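Local coordinates for protein endonuclease 8-like L720 (Acanthamoeba polyphaga mimivirus, PDB 4MB7) that belongs to the endonuclease VIII-like (Fpg/Nei) family, whose members join a beta-rich domain to a helical H2TH domain, here followed by a zinc finger, at residues Q186-D191 and N213-I218; V34-Y39 and L53-S58; N112-I117 and T125-I130; L171-Y176 and G259-M264. One frame throughout, in Å; residues are numbered along the deposited sequence. Where two conformers were deposited one is given.

Contact 1: Q186-D191 and N213-I218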
loop_
_atom_site.group_PDB
_atom_site.type_symbol
_atom_site.label_atom_id
_atom_site.label_comp_id
_atom_site.label_asym_id
_atom_site.label_seq_id
_atom_site.Cartn_x
_atom_site.Cartn_y
_atom_site.Cartn_z
ATOM N N GLN A 186 6.168 -12.371 5.149
ATOM C CA GLN A 186 6.363 -13.671 5.788
ATOM C C GLN A 186 5.980 -14.841 4.881
ATOM O O GLN A 186 6.568 -15.919 4.972
ATOM C CB GLN A 186 5.639 -13.747 7.136
ATOM C CG GLN A 186 4.132 -13.593 7.077
ATOM C CD GLN A 186 3.529 -13.354 8.452
ATOM O OE1 GLN A 186 3.059 -14.282 9.107
ATOM N NE2 GLN A 186 3.548 -12.102 8.895
ATOM N N GLU A 187 5.003 -14.626 4.005
ATOM C CA GLU A 187 4.642 -15.637 3.016
ATOM C C GLU A 187 5.785 -15.840 2.024
ATOM O O GLU A 187 6.086 -16.967 1.629
ATOM C CB GLU A 187 3.365 -15.243 2.271
ATOM C CG GLU A 187 2.087 -15.437 3.072
ATOM C CD GLU A 187 1.750 -16.900 3.291
ATOM O OE1 GLU A 187 2.056 -17.724 2.404
ATOM O OE2 GLU A 187 1.178 -17.225 4.352
ATOM N N ALA A 188 6.422 -14.742 1.631
ATOM C CA ALA A 188 7.540 -14.803 0.697
ATOM C C ALA A 188 8.751 -15.467 1.342
ATOM O O ALA A 188 9.444 -16.264 0.709
ATOM C CB ALA A 188 7.899 -13.414 0.209
ATOM N N LEU A 189 9.000 -15.132 2.603
ATOM C CA LEU A 189 10.135 -15.689 3.328
ATOM C C LEU A 189 10.015 -17.199 3.499
ATOM O O LEU A 189 11.012 -17.918 3.419
ATOM C CB LEU A 189 10.312 -14.997 4.681
ATOM C CG LEU A 189 10.977 -13.620 4.615
ATOM C CD1 LEU A 189 10.959 -12.938 5.973
ATOM C CD2 LEU A 189 12.402 -13.734 4.089
ATOM N N TYR A 190 8.796 -17.683 3.726
ATOM C CA TYR A 190 8.578 -19.121 3.813
ATOM C C TYR A 190 8.743 -19.785 2.451
ATOM O O TYR A 190 9.304 -20.872 2.344
ATOM C CB TYR A 190 7.199 -19.459 4.380
ATOM C CG TYR A 190 6.928 -20.944 4.330
ATOM C CD1 TYR A 190 7.535 -21.805 5.235
ATOM C CD2 TYR A 190 6.097 -21.491 3.360
ATOM C CE1 TYR A 190 7.312 -23.164 5.188
ATOM C CE2 TYR A 190 5.867 -22.856 3.305
ATOM C CZ TYR A 190 6.480 -23.685 4.224
ATOM O OH TYR A 190 6.261 -25.043 4.185
ATOM N N ASP A 191 8.238 -19.120 1.417
ATOM C CA ASP A 191 8.307 -19.631 0.052
ATOM C C ASP A 191 9.760 -19.810 -0.393
ATOM O O ASP A 191 10.067 -20.682 -1.206
ATOM C CB ASP A 191 7.576 -18.676 -0.894
ATOM C CG ASP A 191 7.276 -19.297 -2.243
ATOM O OD1 ASP A 191 7.166 -20.538 -2.321
ATOM O OD2 ASP A 191 7.134 -18.538 -3.225
ATOM N N ASN A 213 10.919 -12.503 -6.810
ATOM C CA ASN A 213 10.034 -13.319 -7.633
ATOM C C ASN A 213 8.870 -13.866 -6.816
ATOM O O ASN A 213 7.734 -13.910 -7.287
ATOM C CB ASN A 213 10.803 -14.466 -8.292
ATOM C CG ASN A 213 11.751 -13.986 -9.380
ATOM O OD1 ASN A 213 12.959 -14.184 -9.298
ATOM N ND2 ASN A 213 11.199 -13.356 -10.407
ATOM N N SER A 214 9.163 -14.274 -5.586
ATOM C CA SER A 214 8.148 -14.799 -4.684
ATOM C C SER A 214 7.126 -13.729 -4.321
ATOM O O SER A 214 5.923 -13.981 -4.340
ATOM C CB SER A 214 8.796 -15.352 -3.413
ATOM O OG SER A 214 7.813 -15.806 -2.499
ATOM N N LEU A 215 7.616 -12.538 -3.990
ATOM C CA LEU A 215 6.745 -11.417 -3.645
ATOM C C LEU A 215 5.776 -11.102 -4.777
ATOM O O LEU A 215 4.570 -10.981 -4.559
ATOM C CB LEU A 215 7.574 -10.178 -3.298
ATOM C CG LEU A 215 8.238 -10.155 -1.922
ATOM C CD1 LEU A 215 9.239 -9.015 -1.833
ATOM C CD2 LEU A 215 7.188 -10.030 -0.826
ATOM N N LYS A 216 6.303 -10.992 -5.991
ATOM C CA LYS A 216 5.461 -10.661 -7.135
ATOM C C LYS A 216 4.481 -11.785 -7.460
ATOM O O LYS A 216 3.353 -11.523 -7.882
ATOM C CB LYS A 216 6.304 -10.300 -8.361
ATOM C CG LYS A 216 5.503 -9.625 -9.464
ATOM C CD LYS A 216 6.402 -8.983 -10.505
ATOM C CE LYS A 216 5.587 -8.169 -11.501
ATOM N NZ LYS A 216 6.438 -7.566 -12.565
ATOM N N LYS A 217 4.902 -13.029 -7.245
ATOM C CA LYS A 217 4.044 -14.183 -7.503
ATOM C C LYS A 217 2.827 -14.193 -6.581
ATOM O O LYS A 217 1.701 -14.401 -7.031
ATOM C CB LYS A 217 4.835 -15.482 -7.343
ATOM C CG LYS A 217 4.062 -16.734 -7.725
ATOM C CD LYS A 217 3.682 -17.552 -6.502
ATOM C CE LYS A 217 4.910 -17.961 -5.712
ATOM N NZ LYS A 217 4.560 -18.825 -4.552
ATOM N N ILE A 218 3.065 -13.964 -5.294
ATOM C CA ILE A 218 2.001 -13.930 -4.298
ATOM C C ILE A 218 1.047 -12.757 -4.539
ATOM O O ILE A 218 -0.168 -12.891 -4.381
ATOM C CB ILE A 218 2.583 -13.867 -2.869
ATOM C CG1 ILE A 218 3.479 -15.082 -2.618
ATOM C CG2 ILE A 218 1.472 -13.807 -1.833
ATOM C CD1 ILE A 218 4.263 -15.015 -1.327
#

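Contact 2: V34-Y39 and L53-S58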
loop_
_atom_site.group_PDB
_atom_site.type_symbol
_atom_site.label_atom_id
_atom_site.label_comp_id
_atom_site.label_asym_id
_atom_site.label_seq_id
_atom_site.Cartn_x
_atom_site.Cartn_y
_atom_site.Cartn_z
ATOM N N VAL A 34 -9.859 23.221 4.709
ATOM C CA VAL A 34 -9.931 23.872 3.401
ATOM C C VAL A 34 -11.263 23.549 2.719
ATOM O O VAL A 34 -11.712 22.404 2.743
ATOM C CB VAL A 34 -8.757 23.441 2.483
ATOM C CG1 VAL A 34 -8.987 23.899 1.050
ATOM C CG2 VAL A 34 -7.436 23.982 3.009
ATOM N N ASP A 35 -11.894 24.558 2.124
ATOM C CA ASP A 35 -13.157 24.361 1.416
ATOM C C ASP A 35 -12.921 23.769 0.025
ATOM O O ASP A 35 -12.305 24.402 -0.833
ATOM C CB ASP A 35 -13.924 25.682 1.308
ATOM C CG ASP A 35 -15.283 25.518 0.651
ATOM O OD1 ASP A 35 -15.836 24.399 0.696
ATOM O OD2 ASP A 35 -15.800 26.510 0.094
ATOM N N LEU A 36 -13.419 22.557 -0.194
ATOM C CA LEU A 36 -13.186 21.851 -1.452
ATOM C C LEU A 36 -14.437 21.722 -2.319
ATOM O O LEU A 36 -14.433 20.997 -3.315
ATOM C CB LEU A 36 -12.597 20.462 -1.185
ATOM C CG LEU A 36 -11.193 20.423 -0.580
ATOM C CD1 LEU A 36 -10.756 18.989 -0.331
ATOM C CD2 LEU A 36 -10.204 21.138 -1.486
ATOM N N ILE A 37 -15.504 22.418 -1.939
ATOM C CA ILE A 37 -16.740 22.409 -2.721
ATOM C C ILE A 37 -16.475 22.859 -4.158
ATOM O O ILE A 37 -15.729 23.813 -4.385
ATOM C CB ILE A 37 -17.825 23.307 -2.079
ATOM C CG1 ILE A 37 -18.198 22.786 -0.692
ATOM C CG2 ILE A 37 -19.067 23.367 -2.956
ATOM C CD1 ILE A 37 -18.813 21.405 -0.707
ATOM N N ASP A 38 -17.060 22.137 -5.113
ATOM C CA ASP A 38 -16.971 22.456 -6.542
ATOM C C ASP A 38 -15.587 22.248 -7.162
ATOM O O ASP A 38 -15.349 22.633 -8.306
ATOM C CB ASP A 38 -17.490 23.869 -6.836
ATOM C CG ASP A 38 -18.969 24.014 -6.548
ATOM O OD1 ASP A 38 -19.713 23.029 -6.752
ATOM O OD2 ASP A 38 -19.388 25.107 -6.113
ATOM N N TYR A 39 -14.680 21.635 -6.409
ATOM C CA TYR A 39 -13.412 21.204 -6.978
ATOM C C TYR A 39 -13.650 20.031 -7.925
ATOM O O TYR A 39 -14.642 19.315 -7.798
ATOM C CB TYR A 39 -12.426 20.808 -5.878
ATOM C CG TYR A 39 -11.473 21.914 -5.479
ATOM C CD1 TYR A 39 -11.894 22.967 -4.677
ATOM C CD2 TYR A 39 -10.151 21.901 -5.903
ATOM C CE1 TYR A 39 -11.024 23.979 -4.311
ATOM C CE2 TYR A 39 -9.274 22.905 -5.541
ATOM C CZ TYR A 39 -9.716 23.943 -4.746
ATOM O OH TYR A 39 -8.846 24.947 -4.382
ATOM N N LEU A 53 -5.178 11.680 -4.626
ATOM C CA LEU A 53 -6.309 12.296 -5.309
ATOM C C LEU A 53 -6.014 13.763 -5.612
ATOM O O LEU A 53 -5.913 14.584 -4.701
ATOM C CB LEU A 53 -7.565 12.180 -4.442
ATOM C CG LEU A 53 -8.808 12.965 -4.868
ATOM C CD1 LEU A 53 -9.233 12.575 -6.269
ATOM C CD2 LEU A 53 -9.942 12.738 -3.881
ATOM N N MET A 54 -5.876 14.089 -6.893
ATOM C CA MET A 54 -5.595 15.466 -7.299
ATOM C C MET A 54 -6.880 16.236 -7.582
ATOM O O MET A 54 -7.720 15.797 -8.368
ATOM C CB MET A 54 -4.680 15.493 -8.523
ATOM C CG MET A 54 -4.344 16.895 -9.019
ATOM S SD MET A 54 -3.298 16.876 -10.489
ATOM C CE MET A 54 -3.190 18.623 -10.862
ATOM N N LEU A 55 -7.027 17.386 -6.932
ATOM C CA LEU A 55 -8.222 18.208 -7.075
ATOM C C LEU A 55 -7.868 19.585 -7.619
ATOM O O LEU A 55 -6.964 20.249 -7.107
ATOM C CB LEU A 55 -8.936 18.348 -5.729
ATOM C CG LEU A 55 -9.358 17.057 -5.024
ATOM C CD1 LEU A 55 -9.940 17.370 -3.655
ATOM C CD2 LEU A 55 -10.361 16.278 -5.864
ATOM N N ILE A 56 -8.578 20.008 -8.659
ATOM C CA ILE A 56 -8.350 21.318 -9.260
ATOM C C ILE A 56 -9.633 22.147 -9.312
ATOM O O ILE A 56 -10.739 21.610 -9.277
ATOM C CB ILE A 56 -7.777 21.202 -10.690
ATOM C CG1 ILE A 56 -8.805 20.570 -11.630
ATOM C CG2 ILE A 56 -6.482 20.406 -10.691
ATOM C CD1 ILE A 56 -8.343 20.478 -13.070
ATOM N N SER A 57 -9.465 23.462 -9.393
ATOM C CA SER A 57 -10.584 24.382 -9.546
ATOM C C SER A 57 -10.069 25.681 -10.155
ATOM O O SER A 57 -8.983 26.146 -9.808
ATOM C CB SER A 57 -11.249 24.650 -8.194
ATOM O OG SER A 57 -12.476 25.342 -8.353
ATOM N N SER A 58 -10.836 26.276 -11.055
ATOM C CA SER A 58 -10.339 27.424 -11.803
ATOM C C SER A 58 -9.992 28.600 -10.892
ATOM O O SER A 58 -10.777 28.990 -10.056
ATOM C CB SER A 58 -11.375 27.861 -12.839
ATOM O OG SER A 58 -10.824 28.774 -13.763
HETATM O O HOH W 1 -14.321 25.484 -6.154
#

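Contact 3: N112-I117 and T125-I130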
loop_
_atom_site.group_PDB
_atom_site.type_symbol
_atom_site.label_atom_id
_atom_site.label_comp_id
_atom_site.label_asym_id
_atom_site.label_seq_id
_atom_site.Cartn_x
_atom_site.Cartn_y
_atom_site.Cartn_z
ATOM N N ASN A 112 2.592 23.172 -3.440
ATOM C CA ASN A 112 3.448 24.351 -3.338
ATOM C C ASN A 112 3.991 24.563 -1.931
ATOM O O ASN A 112 4.635 25.573 -1.651
ATOM C CB ASN A 112 2.684 25.602 -3.775
ATOM C CG ASN A 112 2.492 25.676 -5.275
ATOM O OD1 ASN A 112 2.851 24.752 -6.005
ATOM N ND2 ASN A 112 1.920 26.779 -5.743
ATOM N N CYS A 113 3.728 23.609 -1.044
ATOM C CA CYS A 113 4.114 23.748 0.356
ATOM C C CYS A 113 5.531 23.245 0.614
ATOM O O CYS A 113 5.906 22.155 0.178
ATOM C CB CYS A 113 3.119 23.015 1.258
ATOM S SG CYS A 113 3.435 23.209 3.015
ATOM N N LEU A 114 6.309 24.045 1.333
ATOM C CA LEU A 114 7.695 23.699 1.638
ATOM C C LEU A 114 7.891 23.284 3.094
ATOM O O LEU A 114 9.020 23.215 3.579
ATOM C CB LEU A 114 8.624 24.867 1.290
ATOM C CG LEU A 114 8.635 25.268 -0.186
ATOM C CD1 LEU A 114 9.552 26.461 -0.419
ATOM C CD2 LEU A 114 9.047 24.087 -1.057
ATOM N N ALA A 115 6.791 23.009 3.789
ATOM C CA ALA A 115 6.866 22.514 5.160
ATOM C C ALA A 115 7.342 21.067 5.182
ATOM O O ALA A 115 6.952 20.265 4.337
ATOM C CB ALA A 115 5.517 22.639 5.847
ATOM N N GLU A 116 8.188 20.743 6.155
ATOM C CA GLU A 116 8.720 19.392 6.295
ATOM C C GLU A 116 7.695 18.458 6.933
ATOM O O GLU A 116 7.102 18.783 7.962
ATOM C CB GLU A 116 9.997 19.412 7.140
ATOM C CG GLU A 116 11.120 20.255 6.560
ATOM C CD GLU A 116 11.870 19.544 5.450
ATOM O OE1 GLU A 116 11.955 18.299 5.493
ATOM O OE2 GLU A 116 12.375 20.229 4.535
ATOM N N ILE A 117 7.486 17.298 6.318
ATOM C CA ILE A 117 6.561 16.304 6.857
ATOM C C ILE A 117 7.200 14.921 6.898
ATOM O O ILE A 117 8.152 14.644 6.169
ATOM C CB ILE A 117 5.250 16.221 6.040
ATOM C CG1 ILE A 117 5.538 15.782 4.602
ATOM C CG2 ILE A 117 4.514 17.554 6.065
ATOM C CD1 ILE A 117 4.295 15.637 3.742
ATOM N N THR A 125 9.889 17.822 2.252
ATOM C CA THR A 125 8.863 18.844 2.071
ATOM C C THR A 125 7.598 18.221 1.499
ATOM O O THR A 125 7.639 17.147 0.897
ATOM C CB THR A 125 9.320 19.981 1.132
ATOM O OG1 THR A 125 9.534 19.464 -0.187
ATOM C CG2 THR A 125 10.600 20.623 1.646
ATOM N N THR A 126 6.476 18.903 1.693
ATOM C CA THR A 126 5.199 18.455 1.158
ATOM C C THR A 126 5.273 18.334 -0.359
ATOM O O THR A 126 4.753 17.383 -0.942
ATOM C CB THR A 126 4.069 19.429 1.540
ATOM O OG1 THR A 126 4.092 19.646 2.956
ATOM C CG2 THR A 126 2.716 18.867 1.133
ATOM N N ARG A 127 5.936 19.299 -0.988
ATOM C CA ARG A 127 6.125 19.293 -2.435
ATOM C C ARG A 127 6.917 18.072 -2.896
ATOM O O ARG A 127 6.548 17.413 -3.869
ATOM C CB ARG A 127 6.831 20.575 -2.887
ATOM C CG ARG A 127 7.132 20.631 -4.377
ATOM C CD ARG A 127 7.683 21.991 -4.779
ATOM N NE ARG A 127 7.784 22.134 -6.229
ATOM C CZ ARG A 127 6.803 22.580 -7.006
ATOM N NH1 ARG A 127 5.640 22.933 -6.476
ATOM N NH2 ARG A 127 6.985 22.676 -8.317
ATOM N N GLN A 128 8.003 17.775 -2.191
ATOM C CA GLN A 128 8.855 16.638 -2.531
ATOM C C GLN A 128 8.128 15.305 -2.354
ATOM O O GLN A 128 8.363 14.354 -3.105
ATOM C CB GLN A 128 10.133 16.656 -1.690
ATOM C CG GLN A 128 11.148 15.596 -2.088
ATOM C CD GLN A 128 11.720 15.834 -3.471
ATOM O OE1 GLN A 128 12.015 16.968 -3.844
ATOM N NE2 GLN A 128 11.872 14.764 -4.242
ATOM N N ALA A 129 7.251 15.240 -1.357
ATOM C CA ALA A 129 6.461 14.036 -1.101
ATOM C C ALA A 129 5.606 13.655 -2.308
ATOM O O ALA A 129 5.498 12.478 -2.659
ATOM C CB ALA A 129 5.591 14.225 0.133
ATOM N N ILE A 130 5.003 14.655 -2.941
ATOM C CA ILE A 130 4.191 14.429 -4.136
ATOM C C ILE A 130 5.056 14.000 -5.323
ATOM O O ILE A 130 4.685 13.102 -6.080
ATOM C CB ILE A 130 3.356 15.679 -4.493
ATOM C CG1 ILE A 130 2.374 15.994 -3.361
ATOM C CG2 ILE A 130 2.606 15.477 -5.802
ATOM C CD1 ILE A 130 1.530 17.227 -3.601
#

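Contact 4: L171-Y176 and G259-M264. With SO4 (sulfate ion), chain D.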
loop_
_atom_site.group_PDB
_atom_site.type_symbol
_atom_site.label_atom_id
_atom_site.label_comp_id
_atom_site.label_asym_id
_atom_site.label_seq_id
_atom_site.Cartn_x
_atom_site.Cartn_y
_atom_site.Cartn_z
ATOM N N LEU A 171 12.199 -5.965 4.162
ATOM C CA LEU A 171 11.078 -6.247 3.268
ATOM C C LEU A 171 9.896 -5.323 3.536
ATOM O O LEU A 171 9.016 -5.167 2.689
ATOM C CB LEU A 171 10.632 -7.705 3.394
ATOM C CG LEU A 171 11.582 -8.772 2.847
ATOM C CD1 LEU A 171 10.955 -10.147 2.982
ATOM C CD2 LEU A 171 11.946 -8.481 1.399
ATOM N N LEU A 172 9.881 -4.716 4.718
ATOM C CA LEU A 172 8.810 -3.804 5.103
ATOM C C LEU A 172 9.200 -2.343 4.890
ATOM O O LEU A 172 8.416 -1.437 5.171
ATOM C CB LEU A 172 8.414 -4.041 6.559
ATOM C CG LEU A 172 7.699 -5.361 6.845
ATOM C CD1 LEU A 172 7.638 -5.630 8.339
ATOM C CD2 LEU A 172 6.302 -5.340 6.244
ATOM N N ASP A 173 10.414 -2.122 4.394
ATOM C CA ASP A 173 10.883 -0.775 4.086
ATOM C C ASP A 173 10.116 -0.237 2.883
ATOM O O ASP A 173 10.217 -0.777 1.780
ATOM C CB ASP A 173 12.388 -0.789 3.801
ATOM C CG ASP A 173 13.001 0.602 3.804
ATOM O OD1 ASP A 173 14.034 0.792 4.481
ATOM O OD2 ASP A 173 12.465 1.503 3.126
ATOM N N GLN A 174 9.358 0.834 3.096
ATOM C CA GLN A 174 8.465 1.359 2.064
ATOM C C GLN A 174 9.174 2.201 1.011
ATOM O O GLN A 174 8.557 2.641 0.040
ATOM C CB GLN A 174 7.312 2.144 2.698
ATOM C CG GLN A 174 6.383 1.272 3.519
ATOM C CD GLN A 174 5.821 0.115 2.712
ATOM O OE1 GLN A 174 5.148 0.318 1.702
ATOM N NE2 GLN A 174 6.107 -1.106 3.150
ATOM N N GLU A 175 10.467 2.426 1.201
ATOM C CA GLU A 175 11.259 3.104 0.186
ATOM C C GLU A 175 11.679 2.111 -0.895
ATOM O O GLU A 175 11.770 2.460 -2.071
ATOM C CB GLU A 175 12.490 3.762 0.809
ATOM C CG GLU A 175 13.404 4.437 -0.199
ATOM C CD GLU A 175 14.540 5.195 0.455
ATOM O OE1 GLU A 175 14.526 5.335 1.696
ATOM O OE2 GLU A 175 15.448 5.652 -0.272
ATOM N N TYR A 176 11.910 0.867 -0.489
ATOM C CA TYR A 176 12.427 -0.154 -1.400
ATOM C C TYR A 176 11.387 -1.196 -1.810
ATOM O O TYR A 176 11.452 -1.746 -2.908
ATOM C CB TYR A 176 13.664 -0.822 -0.797
ATOM C CG TYR A 176 14.812 0.144 -0.625
ATOM C CD1 TYR A 176 15.623 0.479 -1.700
ATOM C CD2 TYR A 176 15.072 0.738 0.603
ATOM C CE1 TYR A 176 16.663 1.372 -1.559
ATOM C CE2 TYR A 176 16.115 1.630 0.756
ATOM C CZ TYR A 176 16.908 1.943 -0.329
ATOM O OH TYR A 176 17.948 2.831 -0.187
ATOM N N GLY A 259 12.212 -7.664 14.975
ATOM C CA GLY A 259 12.747 -6.475 14.341
ATOM C C GLY A 259 12.375 -5.187 15.045
ATOM O O GLY A 259 11.623 -5.190 16.021
ATOM N N LEU A 260 12.909 -4.078 14.544
ATOM C CA LEU A 260 12.608 -2.764 15.091
ATOM C C LEU A 260 11.153 -2.394 14.825
ATOM O O LEU A 260 10.558 -1.605 15.559
ATOM C CB LEU A 260 13.537 -1.711 14.483
ATOM C CG LEU A 260 15.037 -1.975 14.632
ATOM N N ARG A 261 10.587 -2.974 13.772
ATOM C CA ARG A 261 9.206 -2.722 13.295
ATOM C C ARG A 261 8.217 -3.456 14.286
ATOM O O ARG A 261 7.029 -3.130 14.322
ATOM C CB ARG A 261 8.985 -3.083 11.824
ATOM C CG ARG A 261 9.770 -2.210 10.857
ATOM C CD ARG A 261 9.459 -2.560 9.411
ATOM N NE ARG A 261 10.223 -1.746 8.470
ATOM C CZ ARG A 261 9.876 -0.523 8.081
ATOM N NH1 ARG A 261 8.766 0.037 8.544
ATOM N NH2 ARG A 261 10.637 0.140 7.221
ATOM N N ASN A 262 8.722 -4.471 14.973
ATOM C CA ASN A 262 7.941 -5.233 15.935
ATOM C C ASN A 262 6.670 -5.839 15.372
ATOM O O ASN A 262 5.629 -5.793 16.004
ATOM C CB ASN A 262 7.629 -4.390 17.170
ATOM C CG ASN A 262 7.285 -5.237 18.378
ATOM O OD1 ASN A 262 8.159 -5.796 19.030
ATOM N ND2 ASN A 262 6.003 -5.337 18.676
ATOM N N ARG A 263 6.732 -6.241 14.112
ATOM C CA ARG A 263 5.658 -7.051 13.533
ATOM C C ARG A 263 5.574 -8.632 13.594
ATOM O O ARG A 263 6.514 -9.502 13.543
ATOM C CB ARG A 263 5.574 -6.812 12.027
ATOM C CG ARG A 263 5.678 -5.361 11.614
ATOM C CD ARG A 263 4.547 -4.552 12.214
ATOM N NE ARG A 263 3.237 -5.021 11.780
ATOM C CZ ARG A 263 2.671 -4.695 10.624
ATOM N NH1 ARG A 263 3.309 -3.913 9.767
ATOM N NH2 ARG A 263 1.475 -5.167 10.325
ATOM N N MET A 264 4.358 -9.043 13.868
ATOM C CA MET A 264 4.177 -10.401 14.311
ATOM C C MET A 264 4.389 -11.305 13.111
ATOM O O MET A 264 3.640 -11.228 12.144
ATOM C CB MET A 264 2.757 -10.561 14.847
ATOM C CG MET A 264 2.390 -11.956 15.313
ATOM S SD MET A 264 3.086 -12.383 16.921
ATOM C CE MET A 264 2.865 -10.871 17.851
HETATM S S SO4 D . 0.888 -4.069 7.175
HETATM O O1 SO4 D . 0.578 -3.347 5.945
HETATM O O2 SO4 D . 0.286 -3.375 8.311
HETATM O O3 SO4 D . 0.346 -5.423 7.091
HETATM O O4 SO4 D . 2.334 -4.128 7.355
HETATM O O HOH W 2 9.202 2.265 5.635
#

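Contact 1: Q186-D191 and N213-I218
Asp191, at the last turn of helix 182-191, takes two donors from helix 205-230 on a single oxygen. Ser214 OG donates to Asp191 OD2 over 2.9 Å and meets the anti lone pair of that oxygen, the one turned away from OD1. Lys217 NZ lies 2.9 Å from the same OD2 in a salt bridge, but it arrives from above the carboxylate plane, 50° out of it, so the two donors do not compete for one direction. The lysine bends at chi2 and chi3, which swings NZ over to the carboxylate coming from the opposite direction; a short serine one turn earlier in the helix needs no such detour. Two donors on OD2 would probably stabilise the charged form of the carboxylate, the more so because OD1 has a salt bridge of its own to Arg240.

Next to this polar group the helices pack through small and branched residues. Ala188 sits where the backbones come nearest, its CA 5.4 Å from that of Ser214, and a methyl group suits so close a passage. Its CB meets Leu215 CD2 at 3.6 Å, while Ile218 CD1 lies against the backbone N of Ala188 and touches Glu187 CB at 3.7 Å. The carboxylate of Glu187 accepts from the backbone N atoms of Arg240, Ile241 and Tyr242.

The axes of the two segments approach to 8.8 Å with 125° between their directions, and both segments lie in the H2TH region. Leu189 packs on helix 167-171, and Tyr190 touches Pro248 and Gln272 in the zinc-finger part of the chain.

Contact 2: V34-Y39 and L53-S58
Tyr39 closes a type II beta turn, Leu36 to Tyr39, and its ring packs against the end of strand 50-56 in the antiparallel sheet that also holds strands 40-47, 63-70 and 104-109. The turn is held by the backbone bond from Tyr39 N to Leu36 O, with Asp38 at a positive phi of 69°.

Aromatic packing dominates. Ser57 CB sits over the centre of the Tyr39 ring in a CH-pi contact, 3.6 Å from the centroid and only 5° off the normal. The opposite face is covered by Leu36 CD2, so the ring lies between a serine methylene and a leucine methyl. Leu55 C lies at the ring edge, near its plane. A flat, wide side chain suits this slot, and its hydroxyl still finds an acceptor in Pro61 O.

Apolar contacts extend the packing inward. Leu36 and Leu55 cross at about a right angle, their CD1 methyls 3.8 Å apart, and both rest on Ile65 of strand 63-70. Leu55 CB also touches Tyr39 CD2 at 3.8 Å.

Polar links are few. Tyr39 CA makes a bent CA-H...O contact with Ile56 O at 3.5 Å. A chi1 of -169° turns Ser57 OG away from the backbone N and toward a water 2.9 Å off, and that water donates to Ile37 O at 2.8 Å.

Contact 3: N112-I117 and T125-I130
Arg127 N donates to Cys113 O over 3.1 Å, with the nitrogen nearly in line with the carbonyl (C=O...N 163°) though the N-H itself is bent, 142°. Ala115 O faces the same helix start: Thr126 N makes a weak bond to it at 3.0 Å, and Thr126 OG1 is 3.2 Å away. Thr125 is the N-cap of helix 126-136. With chi1 at 65°, its OG1 is placed to accept from Gln128 N at 3.0 Å. The loop is braced from within by Ala115 N, which donates to Cys113 SG.

Thr125 also pairs with Glu116 as an antiparallel non-hydrogen-bonded pair, joining the two-stranded sheet to the helix. Its CG2 methyl lies 3.4 Å from Glu116 OE2. On the inner side Ile117 CD1 reaches Ala129 CB at 4.1 Å, and Ile117 and Thr126 both touch Leu109 of strand 104-109. The extended Arg127 chain runs outward, and its NH1 bonds to Pro111 O.

The chemistry is that of a helix start: amides of the first turn, which lack helical acceptors, find them in loop carbonyls and the threonine cap. A threonine suits the N-cap: its hydroxyl accepts a backbone amide while its methyl packs on Glu116 and Leu114.

Contact 4: L171-Y176 and G259-M264
The side chains of Leu172 and Arg261 lie alongside one another, pointing opposite ways, and here the contact is tight. Leu172 CB lies 3.4 Å from Arg261 CD, and Leu172 CD1 touches the same methylene. The arginine, in one of its two modelled conformers, is extended from CG to NE, which carries its guanidinium along the leucine to the backbone beyond. Leu172 O sits over the centre of one face of the guanidinium, 3.3 Å from its plane, without a hydrogen bond. That oxygen accepts from Gln174 NE2, which also donates to Val180 O, while Gln174 OE1 accepts from Gly179 N. Arg261 NE donates to Asp169 O. A long side chain with an apolar stem and a polar end suits such a path.

Farther along, the fit is looser and more polar. Arg261 NH2 is 4.4 Å from Asp173 OD1, beyond salt-bridge distance, and the carboxylate and guanidinium planes stand 66° apart. A water links Arg261 NH2 to the backbone N of Gln174, accepting from both. Asp173 OD2 accepts from Glu175 N in an Asx turn.

Arg263, also one conformer of two, meets Leu172 CD1 through its CG at 3.8 Å, then bends at chi2 and chi3 so that NH1 and, more weakly, NH2 donate to a sulfate ion, probably from the crystallisation liquor. Lys49 NZ and Asn182 N bind it too, consistent with an anion-binding spot.

The contact joins the loop between helices 167-171 and 182-191 to the hairpin of strands 254-258 and 263-267; Leu172 and Arg263 also rest on helix 182-191, at Gln185 and Asn182.

How the contacts relate
Contacts 1 and 4 belong to one neighbourhood and both are buried. Their centres are 15 Å apart, they touch through leucines and through Gln186 on Met264, and contact 1 is nested in the loop that contact 4 closes; both involve the H2TH region, and helix 182-191 is common ground. Contacts 2 and 3 lie on the other side of the molecule from contact 1, their own centres about 19 Å apart; contact 2 uses a strand of the four-stranded sheet, and contact 3 packs on its outermost strand 104-109. Contact 2 is partly buried and relies on ring and methyl packing; contact 3, at the surface, relies on backbone bonds. Charged side chains bridge the segments of contact 1, whereas those of contact 4 reach water and sulfate.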